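Spermidine/putrescine ABC transporter, periplasmic binding protein (Treponema pallidum, PDB 2V84) binds polyamines such as spermidine and putrescine, probably as the periplasmic receptor of an ABC-type uptake system. Local coordinates at residues A[87-99]-A[257-269]. Residues are numbered along the deposited sequence; the frame is centred on the assembly and turned at random.
Sequences MKRKHLLEKIDLS and VDSFCIPKGARNR
The carbonyl oxygen of Lys-95 is gripped end-on by the guanidinium of Arg-269, whose NH2 lies 2.9 Å and NH1 3.0 Å from Lys-95 O, which sits in the guanidinium plane. Arg-269 NH1 also forms a salt bridge with Glu-94 OE1, at 2.9 Å. That oxygen uses its anti lone pair, and the two flat groups are inclined by 37°. A bend at chi3 of Arg-269 (53°) brings the guanidinium round to both acceptors. The other carboxylate oxygen, Glu-94 OE2, takes the backbone N of Gly-265 at 2.8 Å, met from above the carboxylate plane. Both oxygens are thereby tied to 257-269, which should fix the rotation of the group and favour its charged form. Extended beyond CG, the glutamate chain passes Pro-263 O and Lys-264 CA and ends at Gly-265 N, within the type II turn 263-266.

The backbones meet as a very short antiparallel pairing. Glu-94 N donates to Ile-262 O, Lys-264 N donates to Leu-92 O, and a water lies between Ile-262 N, from which it accepts, and Glu-94 O, to which it donates. Leu-93 and Pro-263 form the non-hydrogen-bonded pair, with their side chains heading apart. Apolar contacts lie alongside: both methyls of Leu-93 approach Cys-261, with CD2 3.9 Å from Cys-261 CB, while Ile-96 CG1 meets Ile-262 CD1 at 4.0 Å.

Well apart from the residues predicted to bind spermidine, this two-stranded pairing links helix 81-89, closed by a Schellman motif at His-91, and the loop after it to the connection between strand 254-260 and helix 269-279. His-273 of that helix touches Ile-96 and Ile-262, strand 76-77 packs on Cys-261, Ile-262 and Pro-263, and helix 60-67 adjoins Leu-92 and Pro-263.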
ATOM      1  N   MET A  87       6.234  15.017  -3.076  1.00 34.19           N
ATOM      2  CA  MET A  87       6.416  15.937  -1.942  1.00 35.44           C
ATOM      3  C   MET A  87       7.843  16.453  -1.790  1.00 34.65           C
ATOM      4  O   MET A  87       8.042  17.571  -1.302  1.00 35.10           O
ATOM      5  CB  MET A  87       5.956  15.305  -0.633  1.00 34.53           C
ATOM      6  CG  MET A  87       4.452  15.057  -0.594  1.00 36.92           C
ATOM      7  SD  MET A  87       4.092  13.903   0.724  1.00 38.74           S
ATOM      8  CE  MET A  87       3.453  15.061   1.912  1.00 39.51           C
ATOM      9  N   LYS A  88       8.822  15.653  -2.210  1.00 34.47           N
ATOM     10  CA  LYS A  88      10.206  16.138  -2.312  1.00 35.22           C
ATOM     11  C   LYS A  88      10.339  17.309  -3.302  1.00 35.59           C
ATOM     12  O   LYS A  88      10.980  18.326  -3.004  1.00 35.32           O
ATOM     13  CB  LYS A  88      11.153  14.997  -2.698  1.00 35.21           C
ATOM     14  CG  LYS A  88      11.777  14.285  -1.513  1.00 34.57           C
ATOM     15  CD  LYS A  88      12.555  13.064  -1.942  1.00 35.17           C
ATOM     16  CE  LYS A  88      13.938  13.419  -2.445  1.00 35.19           C
ATOM     17  NZ  LYS A  88      14.792  12.200  -2.484  1.00 36.84           N
ATOM     18  N   ARG A  89       9.719  17.180  -4.474  1.00 36.28           N
ATOM     19  CA  ARG A  89       9.850  18.223  -5.504  1.00 37.14           C
ATOM     20  C   ARG A  89       9.120  19.516  -5.138  1.00 36.96           C
ATOM     21  O   ARG A  89       9.533  20.620  -5.538  1.00 37.07           O
ATOM     22  CB  ARG A  89       9.371  17.712  -6.855  1.00 38.05           C
ATOM     23  CG  ARG A  89      10.090  16.450  -7.336  1.00 39.64           C
ATOM     24  CD  ARG A  89       9.877  16.279  -8.814  1.00 42.45           C
ATOM     25  NE  ARG A  89       8.459  16.242  -9.148  1.00 42.99           N
ATOM     26  CZ  ARG A  89       7.861  15.167  -9.620  1.00 44.04           C
ATOM     27  NH1 ARG A  89       8.576  14.071  -9.817  1.00 45.57           N
ATOM     28  NH2 ARG A  89       6.562  15.176  -9.899  1.00 44.96           N
ATOM     29  N   LYS A  90       8.041  19.363  -4.377  1.00 36.68           N
ATOM     30  CA  LYS A  90       7.268  20.476  -3.838  1.00 36.11           C
ATOM     31  C   LYS A  90       7.853  20.994  -2.535  1.00 35.31           C
ATOM     32  O   LYS A  90       7.313  21.926  -1.942  1.00 35.52           O
ATOM     33  CB  LYS A  90       5.813  20.045  -3.612  1.00 36.51           C
ATOM     34  CG  LYS A  90       4.988  19.920  -4.877  1.00 38.03           C
ATOM     35  CD  LYS A  90       3.513  20.249  -4.608  1.00 40.05           C
ATOM     36  CE  LYS A  90       2.738  20.416  -5.909  1.00 42.22           C
ATOM     37  NZ  LYS A  90       1.593  21.366  -5.770  1.00 42.03           N
ATOM     38  N   HIS A  91       8.949  20.375  -2.088  1.00 34.49           N
ATOM     39  CA  HIS A  91       9.700  20.797  -0.895  1.00 33.59           C
ATOM     40  C   HIS A  91       8.889  20.757   0.390  1.00 32.74           C
ATOM     41  O   HIS A  91       8.978  21.663   1.213  1.00 32.25           O
ATOM     42  CB  HIS A  91      10.299  22.189  -1.101  1.00 33.45           C
ATOM     43  CG  HIS A  91      11.083  22.316  -2.363  1.00 34.40           C
ATOM     44  ND1 HIS A  91      12.345  21.780  -2.508  1.00 36.17           N
ATOM     45  CD2 HIS A  91      10.789  22.920  -3.540  1.00 35.48           C
ATOM     46  CE1 HIS A  91      12.801  22.059  -3.716  1.00 35.14           C
ATOM     47  NE2 HIS A  91      11.874  22.746  -4.363  1.00 36.45           N
ATOM     48  N   LEU A  92       8.114  19.687   0.554  1.00 31.53           N
ATOM     49  CA  LEU A  92       7.190  19.562   1.676  1.00 30.87           C
ATOM     50  C   LEU A  92       7.722  18.783   2.870  1.00 30.26           C
ATOM     51  O   LEU A  92       7.057  18.719   3.913  1.00 29.49           O
ATOM     52  CB  LEU A  92       5.874  18.935   1.201  1.00 30.33           C
ATOM     53  CG  LEU A  92       4.695  19.863   0.914  1.00 30.37           C
ATOM     54  CD1 LEU A  92       5.115  21.203   0.325  1.00 30.78           C
ATOM     55  CD2 LEU A  92       3.721  19.142   0.005  1.00 26.53           C
ATOM     56  N   LEU A  93       8.930  18.229   2.714  1.00 29.95           N
ATOM     57  CA  LEU A  93       9.492  17.271   3.659  1.00 29.17           C
ATOM     58  C   LEU A  93      10.827  17.741   4.199  1.00 28.68           C
ATOM     59  O   LEU A  93      11.571  18.453   3.507  1.00 29.00           O
ATOM     60  CB  LEU A  93       9.659  15.894   2.989  1.00 28.95           C
ATOM     61  CG  LEU A  93       8.374  15.264   2.431  1.00 29.53           C
ATOM     62  CD1 LEU A  93       8.668  13.902   1.815  1.00 29.28           C
ATOM     63  CD2 LEU A  93       7.304  15.162   3.519  1.00 28.46           C
ATOM     64  N   GLU A  94      11.140  17.338   5.431  1.00 27.64           N
ATOM     65  CA  GLU A  94      12.415  17.737   6.066  1.00 26.67           C
ATOM     66  C   GLU A  94      13.408  16.618   5.974  1.00 26.10           C
ATOM     67  O   GLU A  94      13.003  15.455   5.977  1.00 24.18           O
ATOM     68  CB  GLU A  94      12.215  18.088   7.535  1.00 27.50           C
ATOM     69  CG  GLU A  94      11.303  19.283   7.701  1.00 27.06           C
ATOM     70  CD  GLU A  94      11.345  19.884   9.079  1.00 31.66           C
ATOM     71  OE1 GLU A  94      11.899  19.257   9.998  1.00 34.31           O
ATOM     72  OE2 GLU A  94      10.817  21.005   9.250  1.00 34.40           O
ATOM     73  N   LYS A  95      14.688  16.972   5.853  1.00 24.85           N
ATOM     74  CA  LYS A  95      15.761  15.965   5.892  1.00 25.52           C
ATOM     75  C   LYS A  95      15.709  15.204   7.208  1.00 25.81           C
ATOM     76  O   LYS A  95      15.437  15.774   8.263  1.00 26.79           O
ATOM     77  CB  LYS A  95      17.147  16.618   5.672  1.00 24.05           C
ATOM     78  CG  LYS A  95      17.342  17.129   4.237  1.00 23.83           C
ATOM     79  CD  LYS A  95      18.781  17.600   3.972  1.00 25.30           C
ATOM     80  CE  LYS A  95      18.938  18.121   2.529  1.00 23.96           C
ATOM     81  NZ  LYS A  95      20.335  18.564   2.288  1.00 29.01           N
ATOM     82  N   ILE A  96      15.980  13.908   7.133  1.00 26.48           N
ATOM     83  CA  ILE A  96      15.994  13.028   8.285  1.00 26.33           C
ATOM     84  C   ILE A  96      17.442  12.822   8.722  1.00 27.19           C
ATOM     85  O   ILE A  96      18.337  12.716   7.888  1.00 26.65           O
ATOM     86  CB  ILE A  96      15.310  11.673   7.937  1.00 26.23           C
ATOM     87  CG1 ILE A  96      13.821  11.940   7.655  1.00 25.14           C
ATOM     88  CG2 ILE A  96      15.487  10.663   9.071  1.00 26.08           C
ATOM     89  CD1 ILE A  96      12.991  10.717   7.239  1.00 25.37           C
ATOM     90  N   ASP A  97      17.665  12.844  10.035  1.00 27.81           N
ATOM     91  CA  ASP A  97      18.978  12.606  10.623  1.00 27.89           C
ATOM     92  C   ASP A  97      19.079  11.132  10.961  1.00 27.87           C
ATOM     93  O   ASP A  97      18.571  10.680  11.994  1.00 27.67           O
ATOM     94  CB  ASP A  97      19.176  13.478  11.881  1.00 27.82           C
ATOM     95  CG  ASP A  97      20.506  13.234  12.563  1.00 29.43           C
ATOM     96  OD1 ASP A  97      21.367  12.500  12.017  1.00 30.78           O
ATOM     97  OD2 ASP A  97      20.709  13.768  13.669  1.00 30.96           O
ATOM     98  N   LEU A  98      19.718  10.375  10.080  1.00 28.18           N
ATOM     99  CA  LEU A  98      19.718   8.930  10.228  1.00 28.88           C
ATOM    100  C   LEU A  98      20.557   8.458  11.414  1.00 29.28           C
ATOM    101  O   LEU A  98      20.444   7.298  11.831  1.00 28.62           O
ATOM    102  CB  LEU A  98      20.164   8.237   8.940  1.00 29.59           C
ATOM    103  CG  LEU A  98      19.280   8.383   7.691  1.00 29.16           C
ATOM    104  CD1 LEU A  98      19.967   7.661   6.524  1.00 30.02           C
ATOM    105  CD2 LEU A  98      17.854   7.884   7.912  1.00 28.12           C
ATOM    106  N   SER A  99      21.380   9.359  11.965  1.00 29.31           N
ATOM    107  CA  SER A  99      22.199   8.990  13.123  1.00 29.28           C
ATOM    108  C   SER A  99      21.271   8.779  14.323  1.00 29.07           C
ATOM    109  O   SER A  99      21.631   8.085  15.273  1.00 29.67           O
ATOM    110  CB  SER A  99      23.288  10.032  13.433  1.00 29.22           C
ATOM    111  OG  SER A  99      22.720  11.235  13.925  1.00 29.56           O
ATOM    112  N   VAL A 257       5.292   1.016  -1.776  1.00 27.50           N
ATOM    113  CA  VAL A 257       6.096   1.192  -0.566  1.00 27.23           C
ATOM    114  C   VAL A 257       5.608   2.451   0.167  1.00 25.86           C
ATOM    115  O   VAL A 257       5.517   3.516  -0.423  1.00 26.01           O
ATOM    116  CB  VAL A 257       7.631   1.251  -0.834  1.00 27.87           C
ATOM    117  CG1 VAL A 257       7.963   2.309  -1.899  1.00 31.02           C
ATOM    118  CG2 VAL A 257       8.379   1.486   0.489  1.00 26.05           C
ATOM    119  N   ASP A 258       5.254   2.275   1.438  1.00 25.13           N
ATOM    120  CA  ASP A 258       4.896   3.380   2.352  1.00 25.14           C
ATOM    121  C   ASP A 258       6.110   3.703   3.239  1.00 25.09           C
ATOM    122  O   ASP A 258       6.866   2.796   3.561  1.00 25.76           O
ATOM    123  CB  ASP A 258       3.744   2.928   3.247  1.00 25.57           C
ATOM    124  CG  ASP A 258       2.419   2.792   2.488  1.00 27.41           C
ATOM    125  OD1 ASP A 258       2.186   3.588   1.575  1.00 27.72           O
ATOM    126  OD2 ASP A 258       1.600   1.907   2.843  1.00 27.99           O
ATOM    127  N   SER A 259       6.287   4.971   3.626  1.00 23.47           N
ATOM    128  CA  SER A 259       7.499   5.455   4.330  1.00 23.60           C
ATOM    129  C   SER A 259       7.137   6.436   5.400  1.00 23.94           C
ATOM    130  O   SER A 259       6.168   7.159   5.230  1.00 24.43           O
ATOM    131  CB  SER A 259       8.401   6.228   3.371  1.00 23.48           C
ATOM    132  OG  SER A 259       8.986   5.342   2.450  1.00 25.96           O
ATOM    133  N   PHE A 260       7.940   6.505   6.463  1.00 24.25           N
ATOM    134  CA  PHE A 260       7.912   7.623   7.400  1.00 24.02           C
ATOM    135  C   PHE A 260       8.580   8.828   6.764  1.00 24.76           C
ATOM    136  O   PHE A 260       9.688   8.739   6.198  1.00 23.91           O
ATOM    137  CB  PHE A 260       8.731   7.342   8.660  1.00 24.53           C
ATOM    138  CG  PHE A 260       8.150   6.303   9.594  1.00 21.58           C
ATOM    139  CD1 PHE A 260       7.079   6.602  10.424  1.00 24.80           C
ATOM    140  CD2 PHE A 260       8.743   5.043   9.681  1.00 23.77           C
ATOM    141  CE1 PHE A 260       6.567   5.664  11.323  1.00 24.04           C
ATOM    142  CE2 PHE A 260       8.252   4.099  10.594  1.00 22.76           C
ATOM    143  CZ  PHE A 260       7.164   4.408  11.415  1.00 25.46           C
ATOM    144  N   CYS A 261       7.920   9.975   6.891  1.00 24.82           N
ATOM    145  CA  CYS A 261       8.510  11.236   6.475  1.00 25.31           C
ATOM    146  C   CYS A 261       8.279  12.254   7.567  1.00 25.47           C
ATOM    147  O   CYS A 261       7.307  12.138   8.339  1.00 24.89           O
ATOM    148  CB  CYS A 261       7.875  11.728   5.164  1.00 25.86           C
ATOM    149  SG  CYS A 261       8.142  10.620   3.793  1.00 26.75           S
ATOM    150  N   ILE A 262       9.158  13.257   7.630  1.00 24.57           N
ATOM    151  CA  ILE A 262       8.982  14.310   8.619  1.00 25.29           C
ATOM    152  C   ILE A 262       8.448  15.554   7.898  1.00 26.86           C
ATOM    153  O   ILE A 262       9.158  16.131   7.065  1.00 27.40           O
ATOM    154  CB  ILE A 262      10.316  14.608   9.367  1.00 25.72           C
ATOM    155  CG1 ILE A 262      10.721  13.421  10.266  1.00 24.32           C
ATOM    156  CG2 ILE A 262      10.194  15.923  10.169  1.00 24.95           C
ATOM    157  CD1 ILE A 262      12.141  13.566  10.847  1.00 23.88           C
ATOM    158  N   PRO A 263       7.186  15.966   8.195  1.00 27.62           N
ATOM    159  CA  PRO A 263       6.629  17.123   7.477  1.00 28.41           C
ATOM    160  C   PRO A 263       7.398  18.413   7.736  1.00 28.91           C
ATOM    161  O   PRO A 263       7.878  18.620   8.846  1.00 29.31           O
ATOM    162  CB  PRO A 263       5.212  17.255   8.064  1.00 28.66           C
ATOM    163  CG  PRO A 263       4.876  15.879   8.563  1.00 26.96           C
ATOM    164  CD  PRO A 263       6.209  15.413   9.149  1.00 27.83           C
ATOM    165  N   LYS A 264       7.482  19.281   6.729  1.00 29.66           N
ATOM    166  CA  LYS A 264       8.036  20.623   6.924  1.00 30.74           C
ATOM    167  C   LYS A 264       7.358  21.284   8.119  1.00 31.05           C
ATOM    168  O   LYS A 264       6.130  21.217   8.259  1.00 31.76           O
ATOM    169  CB  LYS A 264       7.877  21.491   5.673  1.00 30.35           C
ATOM    170  CG  LYS A 264       8.365  22.923   5.871  1.00 31.67           C
ATOM    171  CD  LYS A 264       8.045  23.825   4.696  1.00 32.12           C
ATOM    172  CE  LYS A 264       8.279  25.268   5.076  1.00 32.38           C
ATOM    173  NZ  LYS A 264       8.941  26.010   3.975  1.00 34.40           N
ATOM    174  N   GLY A 265       8.163  21.897   8.983  1.00 31.59           N
ATOM    175  CA  GLY A 265       7.660  22.582  10.168  1.00 32.06           C
ATOM    176  C   GLY A 265       7.403  21.714  11.390  1.00 32.46           C
ATOM    177  O   GLY A 265       6.808  22.182  12.364  1.00 32.24           O
ATOM    178  N   ALA A 266       7.844  20.453  11.352  1.00 32.35           N
ATOM    179  CA  ALA A 266       7.687  19.533  12.486  1.00 32.34           C
ATOM    180  C   ALA A 266       8.255  20.126  13.770  1.00 32.94           C
ATOM    181  O   ALA A 266       9.424  20.548  13.794  1.00 32.45           O
ATOM    182  CB  ALA A 266       8.368  18.191  12.183  1.00 31.60           C
ATOM    183  N   ARG A 267       7.432  20.153  14.826  1.00 33.73           N
ATOM    184  CA  ARG A 267       7.809  20.778  16.106  1.00 34.78           C
ATOM    185  C   ARG A 267       8.646  19.872  16.987  1.00 34.09           C
ATOM    186  O   ARG A 267       9.429  20.359  17.800  1.00 34.35           O
ATOM    187  CB  ARG A 267       6.577  21.188  16.916  1.00 35.32           C
ATOM    188  CG  ARG A 267       5.622  22.152  16.265  1.00 39.07           C
ATOM    189  CD  ARG A 267       4.370  22.211  17.119  1.00 43.33           C
ATOM    190  NE  ARG A 267       3.287  22.966  16.493  1.00 47.60           N
ATOM    191  CZ  ARG A 267       2.195  22.424  15.958  1.00 49.35           C
ATOM    192  NH1 ARG A 267       2.015  21.100  15.960  1.00 49.43           N
ATOM    193  NH2 ARG A 267       1.272  23.214  15.420  1.00 50.25           N
ATOM    194  N   ASN A 268       8.461  18.561  16.843  1.00 33.40           N
ATOM    195  CA  ASN A 268       9.192  17.572  17.638  1.00 32.59           C
ATOM    196  C   ASN A 268       9.961  16.565  16.786  1.00 31.60           C
ATOM    197  O   ASN A 268       9.558  15.408  16.691  1.00 31.21           O
ATOM    198  CB  ASN A 268       8.240  16.822  18.568  1.00 32.81           C
ATOM    199  CG  ASN A 268       8.912  16.371  19.854  1.00 34.99           C
ATOM    200  OD1 ASN A 268      10.086  15.951  19.869  1.00 35.43           O
ATOM    201  ND2 ASN A 268       8.172  16.468  20.955  1.00 35.01           N
ATOM    202  N   ARG A 269      11.061  17.002  16.177  1.00 30.79           N
ATOM    203  CA  ARG A 269      11.874  16.109  15.347  1.00 30.23           C
ATOM    204  C   ARG A 269      12.496  14.992  16.176  1.00 30.90           C
ATOM    205  O   ARG A 269      12.640  13.870  15.701  1.00 31.42           O
ATOM    206  CB  ARG A 269      12.950  16.889  14.578  1.00 30.62           C
ATOM    207  CG  ARG A 269      12.412  17.734  13.412  1.00 29.08           C
ATOM    208  CD  ARG A 269      13.498  18.605  12.796  1.00 28.94           C
ATOM    209  NE  ARG A 269      14.685  17.830  12.417  1.00 28.04           N
ATOM    210  CZ  ARG A 269      14.825  17.148  11.275  1.00 26.44           C
ATOM    211  NH1 ARG A 269      13.865  17.148  10.362  1.00 27.29           N
ATOM    212  NH2 ARG A 269      15.946  16.466  11.035  1.00 23.15           N
TER
HETATM  213  O   HOH W   1      10.816  13.783   5.663  1.00 28.43           O